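Local coordinates for protein cytochrome c, putative (Shewanella oneidensis, PDB 1SP3) that carries eight c-type hemes and probably works as a respiratory oxidoreductase that reduces tetrathionate, at residues 224-236 against 321-333. Numbering follows the deposited sequence.
With HEC (heme c), chain I.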
loop_
_atom_site.group_PDB
_atom_site.type_symbol
_atom_site.label_atom_id
_atom_site.label_comp_id
_atom_site.label_asym_id
_atom_site.label_seq_id
_atom_site.Cartn_x
_atom_site.Cartn_y
_atom_site.Cartn_z
ATOM N N ASN A 224 5.184 28.834 -9.370
ATOM C CA ASN A 224 6.100 28.127 -10.248
ATOM C C ASN A 224 7.511 28.074 -9.711
ATOM O O ASN A 224 8.152 27.021 -9.818
ATOM C CB ASN A 224 6.121 28.748 -11.680
ATOM C CG ASN A 224 4.743 28.824 -12.270
ATOM O OD1 ASN A 224 3.903 28.017 -11.893
ATOM N ND2 ASN A 224 4.476 29.804 -13.204
ATOM N N THR A 225 8.053 29.150 -9.128
ATOM C CA THR A 225 9.399 28.884 -8.667
ATOM C C THR A 225 9.509 27.721 -7.558
ATOM O O THR A 225 10.539 27.047 -7.460
ATOM C CB THR A 225 10.324 30.132 -8.424
ATOM O OG1 THR A 225 11.020 30.046 -7.139
ATOM C CG2 THR A 225 9.713 31.462 -8.512
ATOM N N HIS A 226 8.450 27.499 -6.776
ATOM C CA HIS A 226 8.440 26.487 -5.742
ATOM C C HIS A 226 8.525 25.086 -6.273
ATOM O O HIS A 226 8.951 24.159 -5.549
ATOM C CB HIS A 226 7.172 26.600 -4.897
ATOM C CG HIS A 226 7.235 27.721 -3.872
ATOM N ND1 HIS A 226 7.192 29.060 -4.215
ATOM C CD2 HIS A 226 7.309 27.690 -2.515
ATOM C CE1 HIS A 226 7.200 29.807 -3.116
ATOM N NE2 HIS A 226 7.270 28.995 -2.067
ATOM N N THR A 227 8.133 24.880 -7.523
ATOM C CA THR A 227 8.049 23.504 -7.944
ATOM C C THR A 227 9.393 22.858 -8.112
ATOM O O THR A 227 9.407 21.658 -8.234
ATOM C CB THR A 227 7.235 23.289 -9.292
ATOM O OG1 THR A 227 7.976 23.896 -10.332
ATOM C CG2 THR A 227 6.008 24.097 -9.314
ATOM N N ALA A 228 10.517 23.594 -8.148
ATOM C CA ALA A 228 11.814 22.898 -8.197
ATOM C C ALA A 228 12.100 22.220 -6.834
ATOM O O ALA A 228 13.034 21.416 -6.714
ATOM C CB ALA A 228 12.941 23.836 -8.544
ATOM N N THR A 229 11.314 22.563 -5.791
ATOM C CA THR A 229 11.663 22.113 -4.439
ATOM C C THR A 229 10.505 21.345 -3.765
ATOM O O THR A 229 10.659 20.488 -2.876
ATOM C CB THR A 229 12.034 23.402 -3.611
ATOM O OG1 THR A 229 13.324 23.852 -4.025
ATOM C CG2 THR A 229 12.240 23.123 -2.103
ATOM N N VAL A 230 9.345 21.762 -4.105
ATOM C CA VAL A 230 8.110 21.282 -3.487
ATOM C C VAL A 230 7.345 20.485 -4.577
ATOM O O VAL A 230 6.996 21.039 -5.670
ATOM C CB VAL A 230 7.265 22.408 -2.928
ATOM C CG1 VAL A 230 6.087 21.822 -2.285
ATOM C CG2 VAL A 230 8.051 23.252 -1.909
ATOM N N ALA A 231 7.071 19.225 -4.258
ATOM C CA ALA A 231 6.335 18.324 -5.176
ATOM C C ALA A 231 4.959 18.821 -5.375
ATOM O O ALA A 231 4.356 19.328 -4.421
ATOM C CB ALA A 231 6.238 16.910 -4.580
ATOM N N CYS A 232 4.403 18.638 -6.575
ATOM C CA CYS A 232 3.021 19.072 -6.797
ATOM C C CYS A 232 2.108 18.531 -5.724
ATOM O O CYS A 232 1.213 19.216 -5.220
ATOM C CB CYS A 232 2.472 18.606 -8.190
ATOM S SG CYS A 232 3.602 18.761 -9.573
ATOM N N GLN A 233 2.290 17.244 -5.429
ATOM C CA GLN A 233 1.450 16.513 -4.466
ATOM C C GLN A 233 1.416 17.221 -3.124
ATOM O O GLN A 233 0.414 17.237 -2.454
ATOM C CB GLN A 233 2.054 15.104 -4.267
ATOM C CG GLN A 233 1.807 14.131 -5.471
ATOM C CD GLN A 233 2.924 14.129 -6.428
ATOM O OE1 GLN A 233 3.630 15.158 -6.590
ATOM N NE2 GLN A 233 3.176 12.957 -7.044
ATOM N N THR A 234 2.508 17.840 -2.692
ATOM C CA THR A 234 2.485 18.552 -1.400
ATOM C C THR A 234 1.427 19.644 -1.275
ATOM O O THR A 234 0.628 19.684 -0.322
ATOM C CB THR A 234 3.936 19.052 -1.113
ATOM O OG1 THR A 234 4.760 17.905 -0.914
ATOM C CG2 THR A 234 4.054 19.899 0.244
ATOM N N CYS A 235 1.398 20.579 -2.227
ATOM C CA CYS A 235 0.382 21.638 -2.165
ATOM C C CYS A 235 -1.055 21.182 -2.502
ATOM O O CYS A 235 -2.036 21.709 -1.989
ATOM C CB CYS A 235 0.821 22.788 -3.061
ATOM S SG CYS A 235 2.361 23.543 -2.368
ATOM N N HIS A 236 -1.172 20.184 -3.357
ATOM C CA HIS A 236 -2.427 19.823 -3.989
ATOM C C HIS A 236 -3.118 18.645 -3.370
ATOM O O HIS A 236 -4.248 18.311 -3.751
ATOM C CB HIS A 236 -2.144 19.571 -5.449
ATOM C CG HIS A 236 -1.912 20.851 -6.193
ATOM N ND1 HIS A 236 -2.909 21.796 -6.324
ATOM C CD2 HIS A 236 -0.814 21.376 -6.774
ATOM C CE1 HIS A 236 -2.439 22.836 -6.972
ATOM N NE2 HIS A 236 -1.191 22.586 -7.306
ATOM N N ASP A 321 20.042 17.668 -1.556
ATOM C CA ASP A 321 19.925 16.661 -2.600
ATOM C C ASP A 321 19.140 17.238 -3.808
ATOM O O ASP A 321 17.906 17.467 -3.770
ATOM C CB ASP A 321 19.347 15.381 -1.951
ATOM C CG ASP A 321 19.305 14.153 -2.904
ATOM O OD1 ASP A 321 19.270 14.297 -4.188
ATOM O OD2 ASP A 321 19.268 12.984 -2.405
ATOM N N ALA A 322 19.866 17.532 -4.881
ATOM C CA ALA A 322 19.255 18.142 -6.051
ATOM C C ALA A 322 18.202 17.193 -6.636
ATOM O O ALA A 322 17.301 17.659 -7.289
ATOM C CB ALA A 322 20.347 18.472 -7.178
ATOM N N LYS A 323 18.323 15.875 -6.450
ATOM C CA LYS A 323 17.248 14.998 -6.927
ATOM C C LYS A 323 15.963 14.984 -6.008
ATOM O O LYS A 323 14.915 14.458 -6.411
ATOM C CB LYS A 323 17.741 13.546 -7.086
ATOM C CG LYS A 323 18.683 13.261 -8.251
ATOM C CD LYS A 323 19.190 11.768 -8.212
ATOM C CE LYS A 323 18.746 10.896 -9.487
ATOM N NZ LYS A 323 19.911 10.496 -10.416
ATOM N N ALA A 324 16.045 15.538 -4.802
ATOM C CA ALA A 324 14.973 15.341 -3.811
ATOM C C ALA A 324 13.994 16.535 -3.896
ATOM O O ALA A 324 14.468 17.660 -4.156
ATOM C CB ALA A 324 15.569 15.220 -2.402
ATOM N N LYS A 325 12.669 16.304 -3.696
ATOM C CA LYS A 325 11.703 17.402 -3.466
ATOM C C LYS A 325 10.931 17.106 -2.185
ATOM O O LYS A 325 11.017 15.954 -1.683
ATOM C CB LYS A 325 10.699 17.548 -4.631
ATOM C CG LYS A 325 11.382 18.150 -5.857
ATOM C CD LYS A 325 10.425 18.192 -7.032
ATOM C CE LYS A 325 11.184 18.544 -8.269
ATOM N NZ LYS A 325 10.176 19.111 -9.123
ATOM N N ILE A 326 10.233 18.110 -1.632
ATOM C CA ILE A 326 9.439 17.825 -0.459
ATOM C C ILE A 326 8.106 17.212 -0.877
ATOM O O ILE A 326 7.341 17.832 -1.645
ATOM C CB ILE A 326 9.230 19.112 0.414
ATOM C CG1 ILE A 326 10.588 19.661 0.866
ATOM C CG2 ILE A 326 8.183 18.873 1.583
ATOM C CD1 ILE A 326 10.412 21.163 1.393
ATOM N N TYR A 327 7.838 15.980 -0.392
ATOM C CA TYR A 327 6.639 15.218 -0.792
ATOM C C TYR A 327 5.829 14.929 0.469
ATOM O O TYR A 327 6.403 14.910 1.584
ATOM C CB TYR A 327 7.052 13.850 -1.336
ATOM C CG TYR A 327 7.386 13.826 -2.855
ATOM C CD1 TYR A 327 8.682 14.235 -3.314
ATOM C CD2 TYR A 327 6.440 13.351 -3.808
ATOM C CE1 TYR A 327 9.015 14.207 -4.640
ATOM C CE2 TYR A 327 6.761 13.314 -5.247
ATOM C CZ TYR A 327 8.070 13.723 -5.618
ATOM O OH TYR A 327 8.444 13.807 -6.917
ATOM N N PRO A 328 4.545 14.574 0.292
ATOM C CA PRO A 328 3.649 14.255 1.395
ATOM C C PRO A 328 3.509 12.760 1.596
ATOM O O PRO A 328 3.469 11.958 0.648
ATOM C CB PRO A 328 2.289 14.764 0.883
ATOM C CG PRO A 328 2.347 14.495 -0.577
ATOM C CD PRO A 328 3.813 14.529 -1.009
ATOM N N PHE A 329 3.338 12.405 2.856
ATOM C CA PHE A 329 3.375 11.030 3.236
ATOM C C PHE A 329 2.353 10.732 4.334
ATOM O O PHE A 329 2.106 11.561 5.233
ATOM C CB PHE A 329 4.764 10.693 3.812
ATOM C CG PHE A 329 5.832 10.619 2.786
ATOM C CD1 PHE A 329 6.569 11.776 2.435
ATOM C CD2 PHE A 329 6.093 9.410 2.135
ATOM C CE1 PHE A 329 7.561 11.704 1.532
ATOM C CE2 PHE A 329 7.086 9.333 1.166
ATOM C CZ PHE A 329 7.810 10.512 0.865
ATOM N N LYS A 330 1.827 9.534 4.280
ATOM C CA LYS A 330 1.107 9.007 5.396
ATOM C C LYS A 330 2.056 8.159 6.260
ATOM O O LYS A 330 2.897 7.350 5.742
ATOM C CB LYS A 330 -0.110 8.179 4.971
ATOM C CG LYS A 330 -0.622 7.359 6.185
ATOM C CD LYS A 330 -1.911 6.668 5.947
ATOM C CE LYS A 330 -2.417 6.102 7.353
ATOM N NZ LYS A 330 -2.803 4.698 7.202
ATOM N N VAL A 331 1.974 8.378 7.567
ATOM C CA VAL A 331 2.925 7.736 8.474
ATOM C C VAL A 331 2.132 6.948 9.521
ATOM O O VAL A 331 1.254 7.499 10.178
ATOM C CB VAL A 331 3.787 8.776 9.203
ATOM C CG1 VAL A 331 4.698 8.098 10.285
ATOM C CG2 VAL A 331 4.619 9.652 8.154
ATOM N N HIS A 332 2.350 5.670 9.609
ATOM C CA HIS A 332 1.598 4.848 10.559
ATOM C C HIS A 332 2.598 4.405 11.681
ATOM O O HIS A 332 3.729 4.068 11.337
ATOM C CB HIS A 332 1.056 3.643 9.832
ATOM C CG HIS A 332 0.311 2.701 10.728
ATOM N ND1 HIS A 332 0.743 1.423 10.986
ATOM C CD2 HIS A 332 -0.871 2.839 11.387
ATOM C CE1 HIS A 332 -0.144 0.800 11.748
ATOM N NE2 HIS A 332 -1.124 1.647 12.021
ATOM N N THR A 333 2.230 4.530 12.982
ATOM C CA THR A 333 3.127 4.102 14.038
ATOM C C THR A 333 2.542 2.934 14.809
ATOM O O THR A 333 1.393 2.612 14.644
ATOM C CB THR A 333 3.516 5.220 14.967
ATOM O OG1 THR A 333 2.369 5.723 15.586
ATOM C CG2 THR A 333 4.038 6.483 14.171
HETATM FE FE HEC I . -0.395 24.194 -8.175
HETATM C CHA HEC I . -3.117 25.855 -8.785
HETATM C CHB HEC I . -0.925 22.110 -10.816
HETATM C CHC HEC I . 2.855 22.819 -7.868
HETATM C CHD HEC I . 0.090 25.770 -5.222
HETATM N NA HEC I . -1.779 24.020 -9.655
HETATM C C1A HEC I . -2.806 24.909 -9.731
HETATM C C2A HEC I . -3.587 24.506 -10.876
HETATM C C3A HEC I . -2.997 23.479 -11.485
HETATM C C4A HEC I . -1.852 23.111 -10.674
HETATM C CMA HEC I . -3.500 22.800 -12.794
HETATM C CAA HEC I . -4.837 25.277 -11.370
HETATM C CBA HEC I . -4.284 26.464 -12.170
HETATM C CGA HEC I . -5.419 27.387 -12.572
HETATM O O1A HEC I . -6.176 27.041 -13.468
HETATM O O2A HEC I . -5.605 28.442 -11.937
HETATM N NB HEC I . 0.745 22.788 -9.134
HETATM C C1B HEC I . 0.257 21.988 -10.146
HETATM C C2B HEC I . 1.279 21.100 -10.540
HETATM C C3B HEC I . 2.328 21.329 -9.789
HETATM C C4B HEC I . 2.024 22.382 -8.887
HETATM C CMB HEC I . 1.145 20.136 -11.736
HETATM C CAB HEC I . 3.712 20.653 -9.906
HETATM C CBB HEC I . 4.241 20.863 -11.138
HETATM N NC HEC I . 1.192 24.264 -6.801
HETATM C C1C HEC I . 2.374 23.561 -6.840
HETATM C C2C HEC I . 3.071 23.826 -5.642
HETATM C C3C HEC I . 2.287 24.647 -4.879
HETATM C C4C HEC I . 1.088 24.936 -5.629
HETATM C CMC HEC I . 4.434 23.173 -5.328
HETATM C CAC HEC I . 2.570 25.197 -3.436
HETATM C CBC HEC I . 3.774 25.709 -2.990
HETATM N ND HEC I . -1.323 25.555 -7.116
HETATM C C1D HEC I . -1.008 26.109 -5.910
HETATM C C2D HEC I . -1.975 27.125 -5.546
HETATM C C3D HEC I . -2.989 27.044 -6.602
HETATM C C4D HEC I . -2.496 26.120 -7.571
HETATM C CMD HEC I . -1.992 27.969 -4.208
HETATM C CAD HEC I . -4.309 27.922 -6.746
HETATM C CBD HEC I . -3.828 29.233 -7.403
HETATM C CGD HEC I . -4.130 29.064 -8.882
HETATM O O1D HEC I . -5.349 28.741 -9.219
HETATM O O2D HEC I . -3.165 29.244 -9.735
#
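Two donors grip the carbonyl oxygen, O, of I326 from opposite faces of its plane: A231 N at 3.0 Å and T234 OG1 at 2.7 Å, the hydroxyl standing above the carbonyl plane. A threonine suits the place because it offers a short hydroxyl donor; with OG1 beside its own backbone N (chi1 -66°), that donor meets the strand. I326 N donates to T229 O at 2.7 Å, nearly straight (166°), and completes a single beta bridge between V230 and I326. K325, its chain extended beyond CG, runs past A228 O and sets NZ in the carbonyl plane of T227 O at 2.8 Å, a lysine long enough to reach the turn around T227 and A228. A231 is small enough for its methyl, CB, to sit over the centre of the Y327 ring, a CH-pi contact 3.5 Å from the centroid. Q233 CB packs on P328 CD, while Q233 NE2 hydrogen-bonds to N399 and D205. C232 and C235 of this CXXCH motif are thioether-linked to heme c, whose iron H236 and H218 bind. Every bond across the contact ends on a backbone carbonyl, two from side-chain donors, which holds the heme-linking segment against strand 325-339.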